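Local coordinates for nitrate regulatory protein (PDB 4AKK) that senses nitrate and nitrite and, in response, binds the leader RNA of the nasF operon to bring about transcription antitermination, at residues A63-A68 / D103-R108. Numbering follows the deposited sequence.
Sequences AGQISA and DEQLTR. With EDO (1,2-ethanediol), chain E.
Gln65 and Gln105, as modelled, turn their amide oxygens toward the same water within the NIT nitrate-sensing region. Their segments 63-68 and 103-108, on helices 56-85 and 92-117, run nearly antiparallel with axes 9.2 Å apart. Water 1 apparently donates to Gln105 OE1 at 2.7 Å; its 2.4 Å approach to Gln65 OE1 is too short to trust, so the link is tentative. As modelled, Gln65 OE1 and Gln105 OE1 are two acceptors 3.4 Å apart with no direct bond, although the Gln65 amide could have its oxygen and nitrogen exchanged. Both glutamines bend at chi2 (-50° in Gln65, -55° in Gln105), which turns each amide so that its oxygen faces the other helix, and the amide planes end nearly coplanar.

The close packing is here. Ala68, small enough to let the neighbouring helix in, sets its CB 3.8 Å from Gln105 OE1, while Gln65 OE1 presses on Arg108 CB at 3.1 Å. Gln105 also leans on Leu69, next after Ala68, and Met72, about a turn further on. Toward solvent the contact is looser. Arg108 runs extended from CG to NE past the Gln65 amide, and NE2 of Gln65 lies at the edge of its guanidinium, 3.9 Å from NH1; as modelled, these facing atoms are both N-H donors, so they touch without a bond. A long, flexible arginine suits such an exposed border.

With no direct hydrogen bond between the segments, this surface contact rests on van der Waals touching, which buries 197 Å², and probably on water beside the amides.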
loop_
_atom_site.group_PDB
_atom_site.type_symbol
_atom_site.label_atom_id
_atom_site.label_comp_id
_atom_site.label_asym_id
_atom_site.label_seq_id
_atom_site.Cartn_x
_atom_site.Cartn_y
_atom_site.Cartn_z
ATOM N N ALA A 63 -7.965 18.586 11.165
ATOM C CA ALA A 63 -8.491 17.226 11.223
ATOM C C ALA A 63 -9.790 17.158 12.029
ATOM O O ALA A 63 -10.735 16.481 11.638
ATOM C CB ALA A 63 -7.460 16.285 11.799
ATOM N N GLY A 64 -9.830 17.865 13.152
ATOM C CA GLY A 64 -11.014 17.903 13.983
ATOM C C GLY A 64 -12.202 18.579 13.322
ATOM O O GLY A 64 -13.330 18.110 13.452
ATOM N N GLN A 65 -11.951 19.687 12.626
ATOM C CA GLN A 65 -12.998 20.383 11.883
ATOM C C GLN A 65 -13.503 19.573 10.687
ATOM O O GLN A 65 -14.679 19.644 10.339
ATOM C CB GLN A 65 -12.528 21.768 11.428
ATOM C CG GLN A 65 -12.288 22.735 12.594
ATOM C CD GLN A 65 -13.474 22.796 13.565
ATOM O OE1 GLN A 65 -14.676 22.869 13.018
ATOM N NE2 GLN A 65 -13.305 22.765 14.784
ATOM N N ILE A 66 -12.622 18.802 10.063
ATOM C CA ILE A 66 -13.041 17.942 8.959
ATOM C C ILE A 66 -13.980 16.877 9.505
ATOM O O ILE A 66 -15.055 16.636 8.954
ATOM C CB ILE A 66 -11.838 17.294 8.250
ATOM C CG1 ILE A 66 -11.149 18.327 7.351
ATOM C CG2 ILE A 66 -12.283 16.062 7.446
ATOM C CD1 ILE A 66 -9.736 17.971 6.974
ATOM N N SER A 67 -13.573 16.267 10.615
ATOM C CA SER A 67 -14.383 15.260 11.275
ATOM C C SER A 67 -15.780 15.769 11.616
ATOM O O SER A 67 -16.772 15.062 11.420
ATOM C CB SER A 67 -13.699 14.795 12.552
ATOM O OG SER A 67 -14.537 13.901 13.263
ATOM N N ALA A 68 -15.852 16.987 12.141
ATOM C CA ALA A 68 -17.127 17.554 12.568
ATOM C C ALA A 68 -18.017 17.872 11.374
ATOM O O ALA A 68 -19.218 17.608 11.395
ATOM C CB ALA A 68 -16.902 18.808 13.411
ATOM N N ASP A 103 -23.722 24.277 7.828
ATOM C CA ASP A 103 -23.292 25.627 7.472
ATOM C C ASP A 103 -22.419 26.222 8.578
ATOM O O ASP A 103 -21.434 26.910 8.310
ATOM C CB ASP A 103 -24.513 26.513 7.224
ATOM C CG ASP A 103 -25.249 26.139 5.956
ATOM O OD1 ASP A 103 -24.683 25.371 5.145
ATOM O OD2 ASP A 103 -26.387 26.619 5.764
ATOM N N GLU A 104 -22.800 25.945 9.817
ATOM C CA GLU A 104 -22.022 26.339 10.984
ATOM C C GLU A 104 -20.633 25.700 10.984
ATOM O O GLU A 104 -19.635 26.368 11.272
ATOM C CB GLU A 104 -22.783 25.969 12.257
ATOM C CG GLU A 104 -21.942 25.871 13.521
ATOM C CD GLU A 104 -22.789 25.541 14.738
ATOM O OE1 GLU A 104 -23.973 25.942 14.752
ATOM O OE2 GLU A 104 -22.281 24.880 15.671
ATOM N N GLN A 105 -20.560 24.412 10.655
ATOM C CA GLN A 105 -19.261 23.743 10.594
ATOM C C GLN A 105 -18.427 24.168 9.378
ATOM O O GLN A 105 -17.201 24.195 9.442
ATOM C CB GLN A 105 -19.416 22.218 10.629
ATOM C CG GLN A 105 -20.032 21.690 11.917
ATOM C CD GLN A 105 -19.273 22.132 13.159
ATOM O OE1 GLN A 105 -18.083 22.451 13.097
ATOM N NE2 GLN A 105 -19.963 22.153 14.296
ATOM N N LEU A 106 -19.086 24.489 8.270
ATOM C CA LEU A 106 -18.379 24.943 7.074
ATOM C C LEU A 106 -17.543 26.176 7.384
ATOM O O LEU A 106 -16.391 26.299 6.957
ATOM C CB LEU A 106 -19.371 25.266 5.957
ATOM C CG LEU A 106 -19.710 24.137 4.984
ATOM C CD1 LEU A 106 -20.806 24.575 4.000
ATOM C CD2 LEU A 106 -18.460 23.666 4.251
ATOM N N THR A 107 -18.152 27.102 8.111
ATOM C CA THR A 107 -17.472 28.297 8.577
ATOM C C THR A 107 -16.219 27.948 9.367
ATOM O O THR A 107 -15.148 28.493 9.115
ATOM C CB THR A 107 -18.405 29.118 9.478
ATOM O OG1 THR A 107 -19.583 29.454 8.738
ATOM C CG2 THR A 107 -17.716 30.393 9.966
ATOM N N ARG A 108 -16.362 27.047 10.335
ATOM C CA ARG A 108 -15.230 26.618 11.141
ATOM C C ARG A 108 -14.179 25.898 10.287
ATOM O O ARG A 108 -12.980 26.058 10.507
ATOM C CB ARG A 108 -15.695 25.697 12.262
ATOM C CG ARG A 108 -16.546 26.375 13.349
ATOM C CD ARG A 108 -17.217 25.321 14.228
ATOM N NE ARG A 108 -17.678 25.847 15.509
ATOM C CZ ARG A 108 -16.985 25.756 16.643
ATOM N NH1 ARG A 108 -15.797 25.160 16.654
ATOM N NH2 ARG A 108 -17.478 26.261 17.768
HETATM C C1 EDO E . -24.016 26.007 1.749
HETATM O O1 EDO E . -23.359 26.363 2.974
HETATM C C2 EDO E . -23.103 26.264 0.553
HETATM O O2 EDO E . -23.893 26.319 -0.648
HETATM O O HOH W 1 -16.089 22.029 11.258
#